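Local coordinates for protein formimidoylglutamase (Bacillus subtilis, PDB 3M1R) that hydrolyses N-formimidoyl-L-glutamate to L-glutamate and formamide with two divalent metal ions, natively manganese, in the histidine degradation pathway, at residues R174-E179 with K205-N210; G128-S133 with H155-N160. All blocks are in the same frame, centred on the assembly; numbering follows the deposited sequence.

Interaction 1 (R174-E179 with K205-N210); sequences RLLDEE and KKHNVN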
ATOM      1  N   ARG D 174     -23.014  27.232 -13.242  1.00 45.40           N
ATOM      2  CA  ARG D 174     -22.967  27.507 -14.665  1.00 56.27           C
ATOM      3  C   ARG D 174     -24.313  27.182 -15.299  1.00 60.64           C
ATOM      4  O   ARG D 174     -24.836  27.975 -16.076  1.00 61.42           O
ATOM      5  CB  ARG D 174     -21.846  26.720 -15.340  1.00 65.44           C
ATOM      6  CG  ARG D 174     -20.525  27.474 -15.396  1.00 77.56           C
ATOM      7  CD  ARG D 174     -19.464  26.705 -16.172  1.00 87.87           C
ATOM      8  NE  ARG D 174     -18.424  27.598 -16.676  1.00 98.78           N
ATOM      9  CZ  ARG D 174     -18.510  28.267 -17.823  1.00103.58           C
ATOM     10  NH1 ARG D 174     -19.587  28.144 -18.590  1.00101.83           N
ATOM     11  NH2 ARG D 174     -17.516  29.060 -18.205  1.00107.61           N
ATOM     12  N   LEU D 175     -24.875  26.024 -14.957  1.00 57.99           N
ATOM     13  CA  LEU D 175     -26.170  25.633 -15.496  1.00 57.03           C
ATOM     14  C   LEU D 175     -27.260  26.631 -15.086  1.00 53.08           C
ATOM     15  O   LEU D 175     -27.960  27.154 -15.940  1.00 56.68           O
ATOM     16  CB  LEU D 175     -26.531  24.199 -15.081  1.00 49.19           C
ATOM     17  CG  LEU D 175     -25.669  23.097 -15.692  1.00 45.30           C
ATOM     18  CD1 LEU D 175     -25.695  21.842 -14.836  1.00 34.77           C
ATOM     19  CD2 LEU D 175     -26.087  22.782 -17.120  1.00 44.80           C
ATOM     20  N   LEU D 176     -27.394  26.901 -13.786  1.00 50.08           N
ATOM     21  CA  LEU D 176     -28.403  27.853 -13.300  1.00 54.86           C
ATOM     22  C   LEU D 176     -28.251  29.265 -13.884  1.00 58.48           C
ATOM     23  O   LEU D 176     -29.215  29.850 -14.406  1.00 58.16           O
ATOM     24  CB  LEU D 176     -28.384  27.932 -11.773  1.00 54.84           C
ATOM     25  CG  LEU D 176     -29.339  27.030 -10.996  1.00 54.67           C
ATOM     26  CD1 LEU D 176     -30.224  26.256 -11.936  1.00 59.19           C
ATOM     27  CD2 LEU D 176     -28.579  26.092 -10.114  1.00 45.25           C
ATOM     28  N   ASP D 177     -27.041  29.808 -13.799  1.00 53.49           N
ATOM     29  CA  ASP D 177     -26.783  31.161 -14.286  1.00 61.50           C
ATOM     30  C   ASP D 177     -27.142  31.305 -15.765  1.00 65.16           C
ATOM     31  O   ASP D 177     -27.720  32.312 -16.176  1.00 66.42           O
ATOM     32  CB  ASP D 177     -25.322  31.562 -14.045  1.00 61.04           C
ATOM     33  CG  ASP D 177     -25.044  31.945 -12.590  1.00 64.50           C
ATOM     34  OD1 ASP D 177     -26.014  32.158 -11.831  1.00 67.88           O
ATOM     35  OD2 ASP D 177     -23.855  32.052 -12.207  1.00 64.11           O
ATOM     36  N   GLU D 178     -26.815  30.286 -16.555  1.00 59.02           N
ATOM     37  CA  GLU D 178     -26.979  30.372 -18.000  1.00 59.47           C
ATOM     38  C   GLU D 178     -28.386  29.964 -18.436  1.00 62.96           C
ATOM     39  O   GLU D 178     -28.728  30.036 -19.616  1.00 64.29           O
ATOM     40  CB  GLU D 178     -25.908  29.535 -18.700  1.00 54.11           C
ATOM     41  CG  GLU D 178     -24.501  30.055 -18.439  1.00 62.31           C
ATOM     42  CD  GLU D 178     -23.418  29.155 -19.002  1.00 68.38           C
ATOM     43  OE1 GLU D 178     -23.726  28.331 -19.889  1.00 67.86           O
ATOM     44  OE2 GLU D 178     -22.256  29.280 -18.556  1.00 74.56           O
ATOM     45  N   GLU D 179     -29.186  29.539 -17.460  1.00 65.89           N
ATOM     46  CA  GLU D 179     -30.577  29.144 -17.670  1.00 66.72           C
ATOM     47  C   GLU D 179     -30.732  27.896 -18.527  1.00 67.51           C
ATOM     48  O   GLU D 179     -31.726  27.738 -19.232  1.00 64.20           O
ATOM     49  CB  GLU D 179     -31.371  30.295 -18.271  1.00 66.71           C
ATOM     50  CG  GLU D 179     -31.195  31.593 -17.529  1.00 67.50           C
ATOM     51  CD  GLU D 179     -32.139  32.653 -18.025  1.00 76.85           C
ATOM     52  OE1 GLU D 179     -31.661  33.624 -18.649  1.00 81.85           O
ATOM     53  OE2 GLU D 179     -33.358  32.504 -17.797  1.00 78.42           O
ATOM     54  N   LYS D 205     -30.844  28.400  -2.748  1.00 57.24           N
ATOM     55  CA  LYS D 205     -32.176  28.743  -2.276  1.00 59.39           C
ATOM     56  C   LYS D 205     -32.772  29.877  -3.102  1.00 61.91           C
ATOM     57  O   LYS D 205     -33.935  29.832  -3.480  1.00 64.51           O
ATOM     58  CB  LYS D 205     -32.160  29.087  -0.784  1.00 59.59           C
ATOM     59  CG  LYS D 205     -31.884  27.868   0.092  1.00 64.99           C
ATOM     60  CD  LYS D 205     -32.197  28.142   1.550  1.00 73.15           C
ATOM     61  CE  LYS D 205     -32.052  26.881   2.394  1.00 73.87           C
ATOM     62  NZ  LYS D 205     -32.478  27.125   3.806  1.00 77.54           N
ATOM     63  N   LYS D 206     -31.958  30.880  -3.397  1.00 63.06           N
ATOM     64  CA  LYS D 206     -32.386  32.000  -4.223  1.00 68.44           C
ATOM     65  C   LYS D 206     -32.985  31.432  -5.500  1.00 65.91           C
ATOM     66  O   LYS D 206     -34.036  31.876  -5.978  1.00 65.10           O
ATOM     67  CB  LYS D 206     -31.179  32.875  -4.572  1.00 74.02           C
ATOM     68  CG  LYS D 206     -31.471  34.354  -4.698  1.00 85.04           C
ATOM     69  CD  LYS D 206     -31.166  35.098  -3.394  1.00 92.61           C
ATOM     70  CE  LYS D 206     -29.696  34.950  -2.977  1.00 91.44           C
ATOM     71  NZ  LYS D 206     -29.343  35.746  -1.755  1.00 89.56           N
ATOM     72  N   HIS D 207     -32.303  30.423  -6.034  1.00 66.31           N
ATOM     73  CA  HIS D 207     -32.642  29.846  -7.320  1.00 60.33           C
ATOM     74  C   HIS D 207     -33.730  28.787  -7.217  1.00 57.28           C
ATOM     75  O   HIS D 207     -34.067  28.154  -8.212  1.00 58.08           O
ATOM     76  CB  HIS D 207     -31.389  29.253  -7.969  1.00 57.41           C
ATOM     77  CG  HIS D 207     -30.673  30.205  -8.871  1.00 66.96           C
ATOM     78  ND1 HIS D 207     -29.814  31.176  -8.401  1.00 73.03           N
ATOM     79  CD2 HIS D 207     -30.690  30.342 -10.218  1.00 70.26           C
ATOM     80  CE1 HIS D 207     -29.334  31.871  -9.416  1.00 74.30           C
ATOM     81  NE2 HIS D 207     -29.851  31.384 -10.531  1.00 77.51           N
ATOM     82  N   ASN D 208     -34.266  28.594  -6.012  1.00 55.81           N
ATOM     83  CA  ASN D 208     -35.341  27.623  -5.779  1.00 61.53           C
ATOM     84  C   ASN D 208     -34.960  26.182  -6.097  1.00 62.57           C
ATOM     85  O   ASN D 208     -35.741  25.438  -6.705  1.00 57.23           O
ATOM     86  CB  ASN D 208     -36.609  28.004  -6.552  1.00 62.18           C
ATOM     87  CG  ASN D 208     -37.167  29.333  -6.117  1.00 74.94           C
ATOM     88  OD1 ASN D 208     -37.597  29.493  -4.975  1.00 77.57           O
ATOM     89  ND2 ASN D 208     -37.155  30.303  -7.021  1.00 82.26           N
ATOM     90  N   VAL D 209     -33.760  25.792  -5.683  1.00 60.32           N
ATOM     91  CA  VAL D 209     -33.350  24.403  -5.814  1.00 57.30           C
ATOM     92  C   VAL D 209     -34.034  23.580  -4.721  1.00 55.83           C
ATOM     93  O   VAL D 209     -34.215  24.044  -3.587  1.00 56.02           O
ATOM     94  CB  VAL D 209     -31.799  24.264  -5.784  1.00 52.27           C
ATOM     95  CG1 VAL D 209     -31.352  22.789  -5.624  1.00 50.29           C
ATOM     96  CG2 VAL D 209     -31.208  24.864  -7.049  1.00 50.52           C
ATOM     97  N   ASN D 210     -34.441  22.369  -5.077  1.00 54.65           N
ATOM     98  CA  ASN D 210     -35.036  21.449  -4.122  1.00 55.19           C
ATOM     99  C   ASN D 210     -33.951  20.707  -3.365  1.00 53.64           C
ATOM    100  O   ASN D 210     -33.332  19.777  -3.889  1.00 50.63           O
ATOM    101  CB  ASN D 210     -35.937  20.451  -4.836  1.00 53.89           C
ATOM    102  CG  ASN D 210     -37.005  21.129  -5.663  1.00 60.38           C
ATOM    103  OD1 ASN D 210     -37.874  21.825  -5.134  1.00 57.63           O
ATOM    104  ND2 ASN D 210     -36.941  20.935  -6.970  1.00 62.22           N
TER
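D177 OD1 is hydrogen-bonded to Y203 OH while also standing 4.1 Å from CE1 of H207, a distance that makes the second approach proximity and not a bond. The D177 side chain lies roughly perpendicular to that of H207, with carboxylate and imidazole planes 53° apart, so oxygen and ring meet obliquely. Any charge on H207 cannot be seen, but if the ring were protonated, the nearby carboxylate would probably stabilise its charge. Y203 stacks on the H207 ring and hydrogen-bonds to D177, so it contacts both partners. The apolar part of the contact is formed by L176, whose CB and CG both lie 3.7 Å from H207 CD2; the two side chains run antiparallel, L176 passing alongside the ring. L176 CD2 reaches on to V209 CG2 at 4.2 Å. The fold here is the arginase-type parallel α/β arrangement, and the contact joins the C-terminal ends of helices 171-178 and 198-206. The second helix belongs to the β-α-β crossover from strand 186-191 to edge strand 210-213, and V209 packs on L186 and Q188 of the former. Both helices finish in a Schellman motif, with E179 and N208 at positive phi; the bond from N208 N to K205 O measures 2.8 Å. Within the last turn of helix 171-178, R174 NH1 and E178 OE2 form a salt bridge of 2.9 Å, and R174 also makes a cation-π contact with Y134.

Interaction 2 (G128-S133 with H155-N160); sequences GDNSIS and HHDVRN. With CA (calcium ion), chain B; CA (calcium ion), chain C.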
ATOM      1  N   GLY D 128     -14.533  10.431 -14.902  1.00 31.80           N
ATOM      2  CA  GLY D 128     -14.592  11.874 -15.040  1.00 29.85           C
ATOM      3  C   GLY D 128     -14.996  12.548 -13.741  1.00 30.66           C
ATOM      4  O   GLY D 128     -15.639  11.945 -12.894  1.00 33.42           O
ATOM      5  N   ASP D 129     -14.619  13.808 -13.581  1.00 34.34           N
ATOM      6  CA  ASP D 129     -14.903  14.514 -12.342  1.00 39.67           C
ATOM      7  C   ASP D 129     -16.222  15.275 -12.440  1.00 31.81           C
ATOM      8  O   ASP D 129     -16.890  15.225 -13.464  1.00 29.72           O
ATOM      9  CB  ASP D 129     -13.742  15.441 -11.963  1.00 40.66           C
ATOM     10  CG  ASP D 129     -13.581  16.597 -12.921  1.00 46.52           C
ATOM     11  OD1 ASP D 129     -14.574  16.970 -13.590  1.00 43.37           O
ATOM     12  OD2 ASP D 129     -12.450  17.134 -13.007  1.00 50.96           O
ATOM     13  N   ASN D 130     -16.585  15.993 -11.385  1.00 36.06           N
ATOM     14  CA  ASN D 130     -17.908  16.593 -11.334  1.00 44.01           C
ATOM     15  C   ASN D 130     -18.125  17.676 -12.384  1.00 40.74           C
ATOM     16  O   ASN D 130     -19.265  17.973 -12.753  1.00 42.20           O
ATOM     17  CB  ASN D 130     -18.251  17.104  -9.924  1.00 49.13           C
ATOM     18  CG  ASN D 130     -19.726  16.880  -9.571  1.00 58.73           C
ATOM     19  OD1 ASN D 130     -20.082  16.755  -8.397  1.00 52.57           O
ATOM     20  ND2 ASN D 130     -20.591  16.808 -10.605  1.00 58.64           N
ATOM     21  N   SER D 131     -17.037  18.253 -12.882  1.00 33.28           N
ATOM     22  CA  SER D 131     -17.159  19.396 -13.793  1.00 32.36           C
ATOM     23  C   SER D 131     -17.850  19.039 -15.113  1.00 33.35           C
ATOM     24  O   SER D 131     -18.352  19.919 -15.790  1.00 41.54           O
ATOM     25  CB  SER D 131     -15.785  19.989 -14.091  1.00 37.04           C
ATOM     26  OG  SER D 131     -15.085  19.172 -15.005  1.00 40.86           O
ATOM     27  N   ILE D 132     -17.875  17.750 -15.478  1.00 35.16           N
ATOM     28  CA  ILE D 132     -18.436  17.345 -16.771  1.00 35.68           C
ATOM     29  C   ILE D 132     -19.943  17.543 -16.837  1.00 42.79           C
ATOM     30  O   ILE D 132     -20.514  17.564 -17.922  1.00 44.56           O
ATOM     31  CB  ILE D 132     -18.107  15.861 -17.150  1.00 31.73           C
ATOM     32  CG1 ILE D 132     -18.993  14.879 -16.377  1.00 30.61           C
ATOM     33  CG2 ILE D 132     -16.627  15.555 -16.906  1.00 35.79           C
ATOM     34  CD1 ILE D 132     -18.909  13.428 -16.887  1.00 29.28           C
ATOM     35  N   SER D 133     -20.582  17.682 -15.678  1.00 42.32           N
ATOM     36  CA  SER D 133     -22.040  17.774 -15.619  1.00 39.93           C
ATOM     37  C   SER D 133     -22.586  19.007 -16.316  1.00 45.18           C
ATOM     38  O   SER D 133     -23.756  19.043 -16.735  1.00 46.47           O
ATOM     39  CB  SER D 133     -22.537  17.721 -14.173  1.00 40.63           C
ATOM     40  OG  SER D 133     -22.228  16.470 -13.590  1.00 41.48           O
ATOM     41  N   HIS D 155     -22.732  17.734  -1.863  1.00 38.44           N
ATOM     42  CA  HIS D 155     -22.446  19.163  -2.063  1.00 36.49           C
ATOM     43  C   HIS D 155     -23.353  19.808  -3.092  1.00 38.65           C
ATOM     44  O   HIS D 155     -23.766  19.159  -4.048  1.00 38.90           O
ATOM     45  CB  HIS D 155     -21.010  19.377  -2.542  1.00 33.10           C
ATOM     46  CG  HIS D 155     -20.007  18.514  -1.854  1.00 41.84           C
ATOM     47  ND1 HIS D 155     -19.779  17.205  -2.229  1.00 45.72           N
ATOM     48  CD2 HIS D 155     -19.190  18.752  -0.809  1.00 34.60           C
ATOM     49  CE1 HIS D 155     -18.842  16.686  -1.464  1.00 39.29           C
ATOM     50  NE2 HIS D 155     -18.471  17.595  -0.583  1.00 41.15           N
ATOM     51  N   HIS D 156     -23.600  21.109  -2.921  1.00 45.86           N
ATOM     52  CA  HIS D 156     -24.467  21.873  -3.821  1.00 46.87           C
ATOM     53  C   HIS D 156     -23.865  21.992  -5.213  1.00 46.05           C
ATOM     54  O   HIS D 156     -24.587  21.948  -6.215  1.00 42.36           O
ATOM     55  CB  HIS D 156     -24.740  23.274  -3.263  1.00 48.04           C
ATOM     56  CG  HIS D 156     -25.580  23.278  -2.021  1.00 45.26           C
ATOM     57  ND1 HIS D 156     -26.879  22.818  -1.999  1.00 42.20           N
ATOM     58  CD2 HIS D 156     -25.308  23.692  -0.760  1.00 44.81           C
ATOM     59  CE1 HIS D 156     -27.368  22.938  -0.778  1.00 44.93           C
ATOM     60  NE2 HIS D 156     -26.434  23.470  -0.006  1.00 46.77           N
ATOM     61  N   ASP D 157     -22.542  22.127  -5.267  1.00 39.22           N
ATOM     62  CA  ASP D 157     -21.812  22.323  -6.521  1.00 40.29           C
ATOM     63  C   ASP D 157     -22.228  23.558  -7.282  1.00 43.46           C
ATOM     64  O   ASP D 157     -22.376  23.513  -8.504  1.00 44.32           O
ATOM     65  CB  ASP D 157     -21.950  21.128  -7.451  1.00 40.39           C
ATOM     66  CG  ASP D 157     -20.975  20.034  -7.128  1.00 43.37           C
ATOM     67  OD1 ASP D 157     -20.234  20.165  -6.123  1.00 43.25           O
ATOM     68  OD2 ASP D 157     -20.939  19.044  -7.891  1.00 42.06           O
ATOM     69  N   VAL D 158     -22.403  24.653  -6.557  1.00 46.17           N
ATOM     70  CA  VAL D 158     -22.695  25.930  -7.166  1.00 47.64           C
ATOM     71  C   VAL D 158     -21.562  26.936  -6.913  1.00 52.90           C
ATOM     72  O   VAL D 158     -21.816  28.135  -6.734  1.00 55.29           O
ATOM     73  CB  VAL D 158     -24.030  26.488  -6.633  1.00 51.07           C
ATOM     74  CG1 VAL D 158     -25.214  25.653  -7.170  1.00 43.16           C
ATOM     75  CG2 VAL D 158     -24.019  26.523  -5.109  1.00 47.75           C
ATOM     76  N   ARG D 159     -20.320  26.446  -6.906  1.00 44.19           N
ATOM     77  CA  ARG D 159     -19.153  27.288  -6.620  1.00 51.70           C
ATOM     78  C   ARG D 159     -18.981  28.432  -7.616  1.00 50.61           C
ATOM     79  O   ARG D 159     -19.299  28.280  -8.795  1.00 48.73           O
ATOM     80  CB  ARG D 159     -17.863  26.454  -6.595  1.00 56.86           C
ATOM     81  CG  ARG D 159     -17.478  25.907  -5.231  1.00 63.69           C
ATOM     82  CD  ARG D 159     -16.150  25.160  -5.301  1.00 70.33           C
ATOM     83  NE  ARG D 159     -15.813  24.508  -4.037  1.00 78.35           N
ATOM     84  CZ  ARG D 159     -14.950  24.991  -3.145  1.00 82.49           C
ATOM     85  NH1 ARG D 159     -14.711  24.322  -2.024  1.00 81.37           N
ATOM     86  NH2 ARG D 159     -14.323  26.137  -3.371  1.00 84.87           N
ATOM     87  N   ASN D 160     -18.461  29.568  -7.146  1.00 48.72           N
ATOM     88  CA  ASN D 160     -18.190  30.693  -8.043  1.00 61.59           C
ATOM     89  C   ASN D 160     -17.131  30.298  -9.069  1.00 63.62           C
ATOM     90  O   ASN D 160     -16.253  29.485  -8.777  1.00 64.65           O
ATOM     91  CB  ASN D 160     -17.774  31.951  -7.266  1.00 70.08           C
ATOM     92  CG  ASN D 160     -16.362  31.852  -6.691  1.00 77.40           C
ATOM     93  OD1 ASN D 160     -15.369  31.933  -7.423  1.00 78.94           O
ATOM     94  ND2 ASN D 160     -16.268  31.686  -5.375  1.00 77.99           N
TER
HETATM   95 CA    CA B 322     -20.130  17.514  -6.145  1.00 84.93          CA
HETATM   96 CA    CA C 321     -19.868  15.959  -4.237  1.00 37.99          CA
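N130 and D157 have the closest CA atoms of the two loops, 8.4 Å apart, a gap their side chains span from opposite directions, D157 leaving a backbone with positive phi. They meet at the calcium ion of chain B. Both carboxylate oxygens of D157 bind it, OD1 at 2.7 Å and OD2 at 2.5 Å, a bidentate grip for which a chi1 of -83° turns the carboxylate toward the ion. N130 is a further ligand of the same ion, its amide plane 71° from the carboxylate; the amide is probably turned over in the model, which leaves its orientation doubtful. D153 and D245 complete this site. Both also serve the calcium ion of chain C, which H155 reaches through ND1 at 2.4 Å and D247 helps to hold. A second shell shapes the 128-133 loop: D129 OD1 takes the backbone N of S131 at 2.9 Å in an Asx turn, from 43° above the carboxylate plane, and S131 OG at 2.7 Å on the syn lone pair. D129 OD2 is held by S50 OG, and N130 N bonds to E290 OE1, fixing the turn from which N130 projects. These loops follow strands 121-127 and 147-152 of the parallel sheet, where arginase-family enzymes carry their binuclear manganese centre. Only 66 Å² is buried between the segments, and a carboxylate and an amide converge on a cation: the chemistry implies joining through metal coordination, consistent with a pair of manganese ions that probably activate water for hydrolysis, as in arginases.

Interaction 2 is a buried, metal-binding site in the loops beyond strands 121-127 and 147-152, whereas interaction 1 is partly buried and lies farther from the chain's centre, where two helices end near the edge of the sheet. The centres of interaction 1 and interaction 2 are about 13 Å apart. They meet directly where L175 CD1 packs 3.9 Å from the backbone O of S133. Helix 171-178 also links them, since F172 lies against D157 and V158 while L176 serves the outer contact; Y203 touches both V158 and L176. Interaction 1 buries 161 Å² by van der Waals packing with no hydrogen bond across, and interaction 2 relies on ligands that converge on one ion, over a much smaller area.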